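Local coordinates for protein putative fimbriae assembly chaperone (Salmonella typhimurium, PDB 2CO7) that probably assists the folding and assembly of fimbrial subunits in the periplasm, as a pilus chaperone of the PapD family, at residues 20-25 with 129-134; 39-44 with 65-70; 49-54 with 90-95. One frame throughout, in Å; residues are numbered along the deposited sequence.

Contact 1. Residues 20-25 with 129-134; sequences RVIYHA and IFRPDA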
ATOM      1  N   ARG B  20       9.683  -3.924   4.706  1.00 20.18           N
ATOM      2  CA  ARG B  20      10.156  -2.657   5.264  1.00 20.12           C
ATOM      3  C   ARG B  20      11.664  -2.575   5.084  1.00 20.34           C
ATOM      4  O   ARG B  20      12.328  -3.604   4.866  1.00 20.35           O
ATOM      5  CB  ARG B  20       9.820  -2.549   6.775  1.00 21.77           C
ATOM      6  CG  ARG B  20      10.494  -3.651   7.632  1.00 20.84           C
ATOM      7  CD  ARG B  20       9.504  -4.762   8.071  1.00 22.09           C
ATOM      8  NE  ARG B  20       8.442  -4.167   8.912  1.00 19.60           N
ATOM      9  CZ  ARG B  20       7.171  -3.960   8.530  1.00 22.56           C
ATOM     10  NH1 ARG B  20       6.715  -4.398   7.345  1.00 19.79           N
ATOM     11  NH2 ARG B  20       6.328  -3.340   9.348  1.00 21.59           N
ATOM     12  N   VAL B  21      12.213  -1.376   5.226  1.00 19.63           N
ATOM     13  CA  VAL B  21      13.648  -1.169   5.170  1.00 19.36           C
ATOM     14  C   VAL B  21      13.931  -0.352   6.425  1.00 19.30           C
ATOM     15  O   VAL B  21      13.325   0.732   6.635  1.00 20.89           O
ATOM     16  CB  VAL B  21      14.104  -0.370   3.890  1.00 19.43           C
ATOM     17  CG1 VAL B  21      15.624  -0.150   3.950  1.00 19.69           C
ATOM     18  CG2 VAL B  21      13.801  -1.125   2.591  1.00 20.85           C
ATOM     19  N   ILE B  22      14.818  -0.856   7.280  1.00 19.73           N
ATOM     20  CA  ILE B  22      15.212  -0.075   8.465  1.00 20.10           C
ATOM     21  C   ILE B  22      16.537   0.619   8.112  1.00 20.27           C
ATOM     22  O   ILE B  22      17.530  -0.044   7.728  1.00 20.78           O
ATOM     23  CB  ILE B  22      15.361  -0.944   9.733  1.00 20.52           C
ATOM     24  CG1 ILE B  22      14.073  -1.762   9.973  1.00 21.60           C
ATOM     25  CG2 ILE B  22      15.834  -0.048  10.981  1.00 20.17           C
ATOM     26  CD1 ILE B  22      12.777  -0.923  10.052  1.00 21.93           C
ATOM     27  N   TYR B  23      16.532   1.938   8.239  1.00 20.41           N
ATOM     28  CA  TYR B  23      17.705   2.768   7.909  1.00 19.72           C
ATOM     29  C   TYR B  23      18.374   3.219   9.181  1.00 20.29           C
ATOM     30  O   TYR B  23      17.909   4.157   9.843  1.00 19.45           O
ATOM     31  CB  TYR B  23      17.284   3.970   7.026  1.00 18.92           C
ATOM     32  CG  TYR B  23      18.457   4.637   6.309  1.00 18.85           C
ATOM     33  CD1 TYR B  23      18.608   4.528   4.918  1.00 18.92           C
ATOM     34  CD2 TYR B  23      19.400   5.382   7.020  1.00 19.62           C
ATOM     35  CE1 TYR B  23      19.664   5.162   4.254  1.00 17.56           C
ATOM     36  CE2 TYR B  23      20.486   5.990   6.365  1.00 17.12           C
ATOM     37  CZ  TYR B  23      20.598   5.882   4.973  1.00 17.69           C
ATOM     38  OH  TYR B  23      21.690   6.472   4.335  1.00 18.72           O
ATOM     39  N   HIS B  24      19.482   2.553   9.517  1.00 19.42           N
ATOM     40  CA  HIS B  24      20.229   2.841  10.737  1.00 21.12           C
ATOM     41  C   HIS B  24      21.099   4.071  10.475  1.00 20.72           C
ATOM     42  O   HIS B  24      21.853   4.076   9.523  1.00 19.98           O
ATOM     43  CB  HIS B  24      21.082   1.635  11.120  1.00 21.12           C
ATOM     44  CG  HIS B  24      20.282   0.450  11.569  1.00 23.18           C
ATOM     45  ND1 HIS B  24      19.721  -0.455  10.690  1.00 26.29           N
ATOM     46  CD2 HIS B  24      19.962   0.015  12.814  1.00 27.04           C
ATOM     47  CE1 HIS B  24      19.088  -1.396  11.380  1.00 27.32           C
ATOM     48  NE2 HIS B  24      19.233  -1.141  12.668  1.00 26.90           N
ATOM     49  N   ALA B  25      20.941   5.100  11.292  1.00 20.32           N
ATOM     50  CA  ALA B  25      21.604   6.395  11.079  1.00 21.71           C
ATOM     51  C   ALA B  25      23.115   6.358  10.760  1.00 22.21           C
ATOM     52  O   ALA B  25      23.582   7.098   9.876  1.00 23.80           O
ATOM     53  CB  ALA B  25      21.333   7.348  12.264  1.00 21.93           C
ATOM     54  N   ILE B 129      12.151   3.215   7.521  1.00 18.20           N
ATOM     55  CA  ILE B 129      12.127   3.722   8.901  1.00 19.48           C
ATOM     56  C   ILE B 129      13.504   4.149   9.293  1.00 19.50           C
ATOM     57  O   ILE B 129      14.422   3.308   9.399  1.00 20.41           O
ATOM     58  CB  ILE B 129      11.496   2.719   9.910  1.00 18.70           C
ATOM     59  CG1 ILE B 129      10.063   2.320   9.461  1.00 20.51           C
ATOM     60  CG2 ILE B 129      11.419   3.316  11.354  1.00 20.02           C
ATOM     61  CD1 ILE B 129       9.426   1.091  10.237  1.00 19.89           C
ATOM     62  N   PHE B 130      13.628   5.461   9.542  1.00 19.09           N
ATOM     63  CA  PHE B 130      14.905   6.017   9.935  1.00 18.60           C
ATOM     64  C   PHE B 130      15.122   5.922  11.451  1.00 18.10           C
ATOM     65  O   PHE B 130      14.323   6.449  12.200  1.00 17.99           O
ATOM     66  CB  PHE B 130      15.049   7.460   9.432  1.00 18.62           C
ATOM     67  CG  PHE B 130      16.387   8.051   9.734  1.00 20.06           C
ATOM     68  CD1 PHE B 130      17.492   7.742   8.932  1.00 18.68           C
ATOM     69  CD2 PHE B 130      16.544   8.931  10.809  1.00 19.92           C
ATOM     70  CE1 PHE B 130      18.788   8.337   9.217  1.00 17.37           C
ATOM     71  CE2 PHE B 130      17.789   9.519  11.094  1.00 21.93           C
ATOM     72  CZ  PHE B 130      18.915   9.213  10.295  1.00 21.66           C
ATOM     73  N   ARG B 131      16.200   5.269  11.870  1.00 16.77           N
ATOM     74  CA  ARG B 131      16.500   5.060  13.292  1.00 17.54           C
ATOM     75  C   ARG B 131      17.819   5.767  13.680  1.00 18.98           C
ATOM     76  O   ARG B 131      18.954   5.310  13.321  1.00 17.70           O
ATOM     77  CB  ARG B 131      16.538   3.556  13.607  1.00 17.52           C
ATOM     78  CG  ARG B 131      16.660   3.243  15.125  1.00 17.74           C
ATOM     79  CD  ARG B 131      16.542   1.787  15.379  1.00 15.04           C
ATOM     80  NE  ARG B 131      15.224   1.299  14.929  1.00 17.46           N
ATOM     81  CZ  ARG B 131      14.914   0.027  14.743  1.00 19.64           C
ATOM     82  NH1 ARG B 131      15.814  -0.945  14.978  1.00 18.07           N
ATOM     83  NH2 ARG B 131      13.697  -0.277  14.322  1.00 21.62           N
ATOM     84  N   PRO B 132      17.683   6.895  14.398  1.00 19.09           N
ATOM     85  CA  PRO B 132      18.840   7.610  14.932  1.00 19.90           C
ATOM     86  C   PRO B 132      19.731   6.663  15.731  1.00 20.99           C
ATOM     87  O   PRO B 132      19.245   5.694  16.318  1.00 20.32           O
ATOM     88  CB  PRO B 132      18.211   8.690  15.820  1.00 19.63           C
ATOM     89  CG  PRO B 132      16.864   8.922  15.183  1.00 19.88           C
ATOM     90  CD  PRO B 132      16.415   7.580  14.741  1.00 19.75           C
ATOM     91  N   ASP B 133      21.028   6.952  15.748  1.00 22.19           N
ATOM     92  CA  ASP B 133      21.991   6.067  16.394  1.00 23.74           C
ATOM     93  C   ASP B 133      21.756   5.990  17.913  1.00 23.31           C
ATOM     94  O   ASP B 133      22.000   4.956  18.537  1.00 24.88           O
ATOM     95  CB  ASP B 133      23.410   6.539  16.059  1.00 24.52           C
ATOM     96  CG  ASP B 133      24.460   5.434  16.209  1.00 27.41           C
ATOM     97  OD1 ASP B 133      25.409   5.618  17.010  1.00 26.92           O
ATOM     98  OD2 ASP B 133      24.320   4.385  15.548  1.00 30.96           O
ATOM     99  N   ALA B 134      21.245   7.065  18.497  1.00 22.14           N
ATOM    100  CA  ALA B 134      20.933   7.092  19.933  1.00 21.25           C
ATOM    101  C   ALA B 134      19.607   6.437  20.298  1.00 20.16           C
ATOM    102  O   ALA B 134      19.263   6.344  21.486  1.00 21.46           O
ATOM    103  CB  ALA B 134      21.000   8.527  20.476  1.00 21.92           C
TER
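With chi1 at -163° in Tyr23 and -176° in Phe130, each CG lies opposite its own backbone N, and both rings drop to the same face of the sheet, where CD2 of Tyr23 comes within 3.6 Å of CD1 of Phe130. The two planes are inclined at 34°, neither stacked nor perpendicular: Tyr23 CD2 arrives at the rim of the Phe130 ring, near its plane. Ala25 CB also packs against the Phe130 ring, 3.6 Å from its CZ. Tyr23 OH is hydrogen-bonded to the backbone N of Arg80, and the Tyr23 and Phe59 rings meet edge-to-face; the hydroxyl and the ring thus each have a further partner.

Ile22, His24, Ile129 and Arg131 occupy the other face. CD1 of Ile22 rests against CB of Ile129 at 3.9 Å, while its CG2 branch sits over the centre of one face of the Arg131 guanidinium, 3.8 Å above the plane. The arginine chain is straight through chi2 and bends at chi3, which lays the guanidinium over that methyl. Salt bridges to the carboxylates of Glu90 and Asp208 hold the group in place. The imidazole of His24 runs alongside it, its plane turned steeply from that of the guanidinium.

Between the two faces, four backbone hydrogen bonds of 2.8 to 2.9 Å join the segments: Ile129 N to Val21 O, Tyr23 N to Ile129 O, Arg131 N to Tyr23 O and Ala25 N to Arg131 O. Ile129 and Arg131 thus each bond to the two residues flanking their partner, the pattern of a parallel pair, which here places strand 20-24, outermost on this side within the chain, beside strand 116-131 in the immunoglobulin-like PapD N-terminal domain.

Contact 2. Residues 39-44 with 65-70; sequences NYPILV and LFRLEA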
ATOM      1  N   ASN B  39       7.552 -12.186 -17.881  1.00 18.06           N
ATOM      2  CA  ASN B  39       8.411 -12.719 -18.928  1.00 19.34           C
ATOM      3  C   ASN B  39       8.567 -11.730 -20.085  1.00 19.32           C
ATOM      4  O   ASN B  39       8.579 -12.110 -21.259  1.00 19.63           O
ATOM      5  CB  ASN B  39       7.886 -14.072 -19.434  1.00 20.21           C
ATOM      6  CG  ASN B  39       8.988 -14.929 -20.025  1.00 22.50           C
ATOM      7  OD1 ASN B  39      10.175 -14.629 -19.837  1.00 23.01           O
ATOM      8  ND2 ASN B  39       8.610 -15.993 -20.726  1.00 25.28           N
ATOM      9  N   TYR B  40       8.680 -10.454 -19.728  1.00 19.15           N
ATOM     10  CA  TYR B  40       8.874  -9.359 -20.671  1.00 19.23           C
ATOM     11  C   TYR B  40       9.386  -8.151 -19.873  1.00 18.12           C
ATOM     12  O   TYR B  40       9.263  -8.130 -18.657  1.00 18.18           O
ATOM     13  CB  TYR B  40       7.556  -9.024 -21.396  1.00 19.63           C
ATOM     14  CG  TYR B  40       6.352  -8.745 -20.507  1.00 19.77           C
ATOM     15  CD1 TYR B  40       6.165  -7.497 -19.920  1.00 20.30           C
ATOM     16  CD2 TYR B  40       5.356  -9.722 -20.317  1.00 21.51           C
ATOM     17  CE1 TYR B  40       5.034  -7.233 -19.111  1.00 20.71           C
ATOM     18  CE2 TYR B  40       4.233  -9.466 -19.521  1.00 20.33           C
ATOM     19  CZ  TYR B  40       4.071  -8.214 -18.953  1.00 21.11           C
ATOM     20  OH  TYR B  40       2.952  -7.956 -18.198  1.00 20.88           O
ATOM     21  N   PRO B  41       9.971  -7.144 -20.554  1.00 18.85           N
ATOM     22  CA  PRO B  41      10.590  -6.018 -19.838  1.00 17.72           C
ATOM     23  C   PRO B  41       9.546  -5.057 -19.236  1.00 17.22           C
ATOM     24  O   PRO B  41       8.454  -4.886 -19.803  1.00 18.12           O
ATOM     25  CB  PRO B  41      11.403  -5.286 -20.938  1.00 17.63           C
ATOM     26  CG  PRO B  41      11.300  -6.128 -22.156  1.00 18.76           C
ATOM     27  CD  PRO B  41      10.078  -6.983 -22.018  1.00 17.86           C
ATOM     28  N   ILE B  42       9.887  -4.479 -18.096  1.00 16.99           N
ATOM     29  CA  ILE B  42       9.083  -3.445 -17.456  1.00 16.69           C
ATOM     30  C   ILE B  42       9.915  -2.214 -17.136  1.00 16.96           C
ATOM     31  O   ILE B  42      11.122  -2.297 -16.997  1.00 18.47           O
ATOM     32  CB  ILE B  42       8.399  -3.946 -16.171  1.00 17.61           C
ATOM     33  CG1 ILE B  42       9.416  -4.257 -15.083  1.00 16.91           C
ATOM     34  CG2 ILE B  42       7.497  -5.123 -16.482  1.00 15.14           C
ATOM     35  CD1 ILE B  42       8.804  -4.587 -13.677  1.00 17.76           C
ATOM     36  N   LEU B  43       9.248  -1.077 -17.021  1.00 17.19           N
ATOM     37  CA  LEU B  43       9.903   0.154 -16.608  1.00 17.43           C
ATOM     38  C   LEU B  43       9.613   0.361 -15.121  1.00 18.30           C
ATOM     39  O   LEU B  43       8.514   0.073 -14.633  1.00 18.63           O
ATOM     40  CB  LEU B  43       9.411   1.350 -17.430  1.00 17.89           C
ATOM     41  CG  LEU B  43       9.670   1.393 -18.933  1.00 17.73           C
ATOM     42  CD1 LEU B  43       9.157   2.709 -19.595  1.00 18.28           C
ATOM     43  CD2 LEU B  43      11.174   1.228 -19.186  1.00 20.63           C
ATOM     44  N   VAL B  44      10.606   0.848 -14.398  1.00 18.45           N
ATOM     45  CA  VAL B  44      10.466   1.017 -12.959  1.00 19.54           C
ATOM     46  C   VAL B  44      10.910   2.421 -12.540  1.00 19.44           C
ATOM     47  O   VAL B  44      11.889   2.940 -13.066  1.00 20.05           O
ATOM     48  CB  VAL B  44      11.236  -0.059 -12.168  1.00 19.61           C
ATOM     49  CG1 VAL B  44      10.928   0.043 -10.671  1.00 20.78           C
ATOM     50  CG2 VAL B  44      10.843  -1.450 -12.619  1.00 20.54           C
ATOM     51  N   LEU B  65      15.167   5.618 -11.986  1.00 19.85           N
ATOM     52  CA  LEU B  65      14.494   5.233 -13.210  1.00 20.57           C
ATOM     53  C   LEU B  65      15.296   4.103 -13.881  1.00 20.05           C
ATOM     54  O   LEU B  65      16.489   4.277 -14.172  1.00 17.98           O
ATOM     55  CB  LEU B  65      14.455   6.449 -14.123  1.00 22.46           C
ATOM     56  CG  LEU B  65      13.112   6.885 -14.669  1.00 26.91           C
ATOM     57  CD1 LEU B  65      12.494   5.765 -15.429  1.00 27.83           C
ATOM     58  CD2 LEU B  65      12.235   7.266 -13.474  1.00 27.77           C
ATOM     59  N   PHE B  66      14.671   2.953 -14.119  1.00 19.19           N
ATOM     60  CA  PHE B  66      15.411   1.849 -14.761  1.00 20.52           C
ATOM     61  C   PHE B  66      14.453   0.904 -15.475  1.00 20.27           C
ATOM     62  O   PHE B  66      13.239   0.983 -15.290  1.00 21.21           O
ATOM     63  CB  PHE B  66      16.253   1.081 -13.716  1.00 20.59           C
ATOM     64  CG  PHE B  66      15.458   0.561 -12.519  1.00 23.04           C
ATOM     65  CD1 PHE B  66      15.187  -0.801 -12.402  1.00 24.21           C
ATOM     66  CD2 PHE B  66      15.048   1.415 -11.483  1.00 24.04           C
ATOM     67  CE1 PHE B  66      14.498  -1.320 -11.311  1.00 21.98           C
ATOM     68  CE2 PHE B  66      14.342   0.913 -10.365  1.00 24.91           C
ATOM     69  CZ  PHE B  66      14.080  -0.465 -10.275  1.00 23.65           C
ATOM     70  N   ARG B  67      15.010   0.025 -16.292  1.00 20.00           N
ATOM     71  CA  ARG B  67      14.231  -0.947 -17.019  1.00 19.32           C
ATOM     72  C   ARG B  67      14.684  -2.292 -16.477  1.00 20.31           C
ATOM     73  O   ARG B  67      15.887  -2.531 -16.321  1.00 21.90           O
ATOM     74  CB  ARG B  67      14.529  -0.807 -18.513  1.00 20.52           C
ATOM     75  CG  ARG B  67      13.644  -1.613 -19.459  1.00 20.83           C
ATOM     76  CD  ARG B  67      13.897  -1.027 -20.852  1.00 26.69           C
ATOM     77  NE  ARG B  67      13.136  -1.652 -21.932  1.00 31.98           N
ATOM     78  CZ  ARG B  67      13.564  -2.677 -22.660  1.00 33.46           C
ATOM     79  NH1 ARG B  67      14.729  -3.246 -22.391  1.00 35.61           N
ATOM     80  NH2 ARG B  67      12.809  -3.155 -23.639  1.00 34.93           N
ATOM     81  N   LEU B  68      13.730  -3.170 -16.202  1.00 19.97           N
ATOM     82  CA  LEU B  68      14.038  -4.571 -15.881  1.00 20.20           C
ATOM     83  C   LEU B  68      13.690  -5.494 -17.031  1.00 21.29           C
ATOM     84  O   LEU B  68      12.589  -5.422 -17.562  1.00 21.16           O
ATOM     85  CB  LEU B  68      13.306  -5.003 -14.621  1.00 20.23           C
ATOM     86  CG  LEU B  68      13.814  -4.364 -13.322  1.00 19.42           C
ATOM     87  CD1 LEU B  68      12.905  -4.862 -12.204  1.00 18.53           C
ATOM     88  CD2 LEU B  68      15.289  -4.689 -13.062  1.00 24.19           C
ATOM     89  N   GLU B  69      14.642  -6.348 -17.437  1.00 20.64           N
ATOM     90  CA  GLU B  69      14.349  -7.387 -18.410  1.00 19.98           C
ATOM     91  C   GLU B  69      13.434  -8.426 -17.758  1.00 18.34           C
ATOM     92  O   GLU B  69      13.260  -8.424 -16.525  1.00 17.93           O
ATOM     93  CB  GLU B  69      15.641  -8.067 -18.905  1.00 20.57           C
ATOM     94  CG  GLU B  69      16.636  -7.136 -19.612  1.00 24.75           C
ATOM     95  CD  GLU B  69      16.038  -6.442 -20.842  1.00 31.39           C
ATOM     96  OE1 GLU B  69      16.332  -6.869 -21.965  1.00 36.96           O
ATOM     97  OE2 GLU B  69      15.266  -5.465 -20.685  1.00 37.23           O
ATOM     98  N   ALA B  70      12.887  -9.309 -18.595  1.00 18.48           N
ATOM     99  CA  ALA B  70      12.086 -10.460 -18.158  1.00 18.42           C
ATOM    100  C   ALA B  70      12.834 -11.100 -16.987  1.00 18.54           C
ATOM    101  O   ALA B  70      14.012 -11.448 -17.132  1.00 17.11           O
ATOM    102  CB  ALA B  70      11.927 -11.492 -19.322  1.00 17.36           C
TER
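The backbone N of Tyr40 is 3.4 Å from Ala70 CB at the open end of the antiparallel beta hairpin formed by strands 42-50 and 59-68 of the immunoglobulin-like N-terminal domain. Pro41 follows, its CB 3.7 Å above the centre of the Arg67 guanidinium; the salt bridge from NH1 of Arg67 to OE2 of Glu69 helps fix the rotation of that flat group. At Ile42 the strand pairing begins: its N and O bond to O and N of Leu68, marking a hydrogen-bonded pair, while the Ile42 and Leu68 side chains lie side by side, on the face that also carries Val44 and Phe66. Leu43 makes the non-hydrogen-bonded pair with Arg67, and its CD2 lies 3.8 Å from Arg67 CG, against the aliphatic part of the extended arginine. Val44 restores the hydrogen-bonded pattern, its N donating to Phe66 O at 2.8 Å and its O accepting from Phe66 N. Here the side chains meet closely. Phe66 CG stands between its backbone N and carbonyl carbon (chi1 55°), which swings the ring across the neighbouring strand. Val44 CB consequently forms a CH-pi contact over the ring face, 3.6 Å from the Phe66 centroid and 19° off its normal.

Contact 3. Residues 49-54 with 90-95; sequences KAADKS and ETLQWV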
ATOM      1  N   LYS B  49       8.870   9.082  -0.175  1.00 20.81           N
ATOM      2  CA  LYS B  49       7.957  10.161   0.269  1.00 19.89           C
ATOM      3  C   LYS B  49       7.987  10.200   1.791  1.00 19.26           C
ATOM      4  O   LYS B  49       8.345   9.206   2.444  1.00 20.38           O
ATOM      5  CB  LYS B  49       6.525   9.910  -0.196  1.00 20.62           C
ATOM      6  CG  LYS B  49       6.371   9.715  -1.718  1.00 21.33           C
ATOM      7  CD  LYS B  49       6.931  10.895  -2.427  1.00 26.19           C
ATOM      8  CE  LYS B  49       6.105  12.109  -2.306  1.00 27.35           C
ATOM      9  NZ  LYS B  49       6.282  12.997  -3.501  1.00 26.34           N
ATOM     10  N   ALA B  50       7.576  11.331   2.350  1.00 17.75           N
ATOM     11  CA  ALA B  50       7.561  11.478   3.809  1.00 17.53           C
ATOM     12  C   ALA B  50       6.439  10.583   4.371  1.00 17.72           C
ATOM     13  O   ALA B  50       5.685   9.945   3.579  1.00 19.12           O
ATOM     14  CB  ALA B  50       7.315  12.935   4.167  1.00 17.15           C
ATOM     15  N   ALA B  51       6.324  10.508   5.705  1.00 17.91           N
ATOM     16  CA  ALA B  51       5.263   9.668   6.334  1.00 19.01           C
ATOM     17  C   ALA B  51       3.850   9.948   5.800  1.00 19.86           C
ATOM     18  O   ALA B  51       3.010   9.027   5.727  1.00 20.94           O
ATOM     19  CB  ALA B  51       5.301   9.805   7.886  1.00 18.03           C
ATOM     20  N   ASP B  52       3.550  11.206   5.436  1.00 19.22           N
ATOM     21  CA  ASP B  52       2.202  11.572   4.932  1.00 19.52           C
ATOM     22  C   ASP B  52       1.901  11.105   3.496  1.00 20.04           C
ATOM     23  O   ASP B  52       0.839  11.430   2.911  1.00 19.83           O
ATOM     24  CB  ASP B  52       1.975  13.102   5.048  1.00 19.43           C
ATOM     25  CG  ASP B  52       2.937  13.905   4.188  1.00 20.18           C
ATOM     26  OD1 ASP B  52       3.032  15.136   4.392  1.00 20.77           O
ATOM     27  OD2 ASP B  52       3.606  13.322   3.293  1.00 18.03           O
ATOM     28  N   LYS B  53       2.873  10.387   2.936  1.00 20.03           N
ATOM     29  CA  LYS B  53       2.831   9.777   1.589  1.00 21.14           C
ATOM     30  C   LYS B  53       2.846  10.774   0.424  1.00 21.14           C
ATOM     31  O   LYS B  53       2.636  10.378  -0.720  1.00 21.83           O
ATOM     32  CB  LYS B  53       1.612   8.824   1.478  1.00 20.85           C
ATOM     33  CG  LYS B  53       1.653   7.642   2.470  1.00 20.03           C
ATOM     34  CD  LYS B  53       0.314   6.889   2.428  1.00 22.16           C
ATOM     35  CE  LYS B  53       0.386   5.665   3.364  1.00 24.68           C
ATOM     36  NZ  LYS B  53      -0.882   4.933   3.382  1.00 25.08           N
ATOM     37  N   SER B  54       3.139  12.041   0.704  1.00 20.52           N
ATOM     38  CA  SER B  54       2.951  13.116  -0.265  1.00 20.72           C
ATOM     39  C   SER B  54       4.104  14.092  -0.286  1.00 20.29           C
ATOM     40  O   SER B  54       4.509  14.532  -1.345  1.00 20.68           O
ATOM     41  CB  SER B  54       1.650  13.889   0.071  1.00 21.99           C
ATOM     42  OG  SER B  54       0.563  12.960   0.277  1.00 24.41           O
ATOM     43  N   GLU B  90      12.444   7.626  15.999  1.00 18.46           N
ATOM     44  CA  GLU B  90      12.362   7.263  14.568  1.00 18.36           C
ATOM     45  C   GLU B  90      11.546   8.263  13.743  1.00 18.98           C
ATOM     46  O   GLU B  90      10.692   8.986  14.264  1.00 18.38           O
ATOM     47  CB  GLU B  90      11.699   5.889  14.413  1.00 18.10           C
ATOM     48  CG  GLU B  90      12.562   4.750  14.992  1.00 16.87           C
ATOM     49  CD  GLU B  90      12.026   3.380  14.656  1.00 16.90           C
ATOM     50  OE1 GLU B  90      10.796   3.210  14.646  1.00 19.11           O
ATOM     51  OE2 GLU B  90      12.841   2.455  14.438  1.00 19.16           O
ATOM     52  N   THR B  91      11.795   8.245  12.438  1.00 19.72           N
ATOM     53  CA  THR B  91      11.091   9.045  11.455  1.00 18.99           C
ATOM     54  C   THR B  91      10.759   8.095  10.324  1.00 20.40           C
ATOM     55  O   THR B  91      11.630   7.377   9.834  1.00 19.60           O
ATOM     56  CB  THR B  91      11.943  10.212  10.886  1.00 19.37           C
ATOM     57  OG1 THR B  91      12.252  11.150  11.926  1.00 19.55           O
ATOM     58  CG2 THR B  91      11.146  10.958   9.785  1.00 18.98           C
ATOM     59  N   LEU B  92       9.489   8.070   9.944  1.00 19.36           N
ATOM     60  CA  LEU B  92       9.021   7.137   8.938  1.00 21.10           C
ATOM     61  C   LEU B  92       8.949   7.827   7.584  1.00 20.44           C
ATOM     62  O   LEU B  92       8.539   8.994   7.497  1.00 21.92           O
ATOM     63  CB  LEU B  92       7.636   6.600   9.323  1.00 20.67           C
ATOM     64  CG  LEU B  92       7.217   5.494   8.336  1.00 24.44           C
ATOM     65  CD1 LEU B  92       6.650   4.246   9.040  1.00 28.85           C
ATOM     66  CD2 LEU B  92       6.259   6.044   7.337  1.00 24.17           C
ATOM     67  N   GLN B  93       9.369   7.112   6.550  1.00 20.29           N
ATOM     68  CA  GLN B  93       9.160   7.510   5.150  1.00 20.47           C
ATOM     69  C   GLN B  93       8.550   6.290   4.417  1.00 19.98           C
ATOM     70  O   GLN B  93       8.411   5.190   4.994  1.00 19.85           O
ATOM     71  CB  GLN B  93      10.537   7.807   4.494  1.00 21.41           C
ATOM     72  CG  GLN B  93      11.255   9.039   4.856  1.00 26.23           C
ATOM     73  CD  GLN B  93      11.923   9.038   6.223  1.00 20.81           C
ATOM     74  OE1 GLN B  93      12.132  10.080   6.758  1.00 23.97           O
ATOM     75  NE2 GLN B  93      12.294   7.870   6.754  1.00 22.74           N
ATOM     76  N   TRP B  94       8.244   6.465   3.132  1.00 19.60           N
ATOM     77  CA  TRP B  94       7.804   5.377   2.292  1.00 19.42           C
ATOM     78  C   TRP B  94       8.678   5.322   1.052  1.00 20.30           C
ATOM     79  O   TRP B  94       8.860   6.335   0.382  1.00 20.89           O
ATOM     80  CB  TRP B  94       6.376   5.619   1.822  1.00 19.65           C
ATOM     81  CG  TRP B  94       5.380   5.571   2.933  1.00 19.40           C
ATOM     82  CD1 TRP B  94       4.938   6.639   3.709  1.00 22.03           C
ATOM     83  CD2 TRP B  94       4.736   4.409   3.440  1.00 20.74           C
ATOM     84  NE1 TRP B  94       4.043   6.184   4.657  1.00 21.74           N
ATOM     85  CE2 TRP B  94       3.908   4.826   4.526  1.00 20.89           C
ATOM     86  CE3 TRP B  94       4.801   3.048   3.114  1.00 19.32           C
ATOM     87  CZ2 TRP B  94       3.093   3.931   5.240  1.00 23.66           C
ATOM     88  CZ3 TRP B  94       3.956   2.145   3.824  1.00 22.79           C
ATOM     89  CH2 TRP B  94       3.151   2.605   4.897  1.00 20.05           C
ATOM     90  N   VAL B  95       9.181   4.135   0.752  1.00 19.85           N
ATOM     91  CA  VAL B  95       9.932   3.893  -0.485  1.00 20.11           C
ATOM     92  C   VAL B  95       8.963   3.132  -1.406  1.00 20.46           C
ATOM     93  O   VAL B  95       8.499   2.058  -1.070  1.00 19.26           O
ATOM     94  CB  VAL B  95      11.320   3.192  -0.222  1.00 21.64           C
ATOM     95  CG1 VAL B  95      11.204   1.807   0.479  1.00 20.88           C
ATOM     96  CG2 VAL B  95      12.110   3.056  -1.514  1.00 22.12           C
TER
HETATM   97  O   HOH W   1       8.417  11.662   7.456  1.00 11.52           O
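Lys49 and Trp94 form an antiparallel hydrogen-bonded pair, with Lys49 N to Trp94 O and Trp94 N to Lys49 O both 2.8 Å, after which segment 49-54 leaves the strand in a type I turn from Ala50 to Lys53. This turn wraps the Trp94 indole. NE1 of Trp94 donates to Ala51 O at 3.2 Å; the acceptor is close to the ring plane, but the bond is bent (140° at the hydrogen) and the donor stands 36° out of the carbonyl plane. Lys53 lies across one face: its CG is 3.9 Å from the centroid of the five-membered ring, a CH-pi contact, and the extended side chain carries CE to 3.7 Å from Trp94 CZ2. Leu92 CD2 lies on the opposite face, it and Lys53 CE both offset toward the rim, and touches Ala51 CB at 3.9 Å. A water accepts from Ala51 N and donates to Leu92 O where the strands part. An aromatic side chain of the other protein chain meets Trp94 edge-to-face, and Lys53 makes a cation-pi contact with an aromatic side chain of that chain. This is an antiparallel strand pair ending in a type I turn, at a protein-protein interface of the immunoglobulin-like PapD N-terminal domain.

Overall arrangement
All three contacts belong to one mixed sheet of the PapD N-terminal domain. Contacts 1 and 3 are close, with centres 13 Å apart, and they touch: the salt bridge between Arg131 of contact 1 and Glu90 of contact 3 joins them, and Phe130 N probably bonds to Thr91 O across neighbouring strands 116-131 and 91-100. Contact 2 lies at the far end, its centre 29 Å from that of contact 1 and 26 Å from that of contact 3, although strand 42-50 serves both contacts 2 and 3. The other protein chain reaches contact 3 through four residues and contact 1 through Arg20, but does not touch the segments of contact 2.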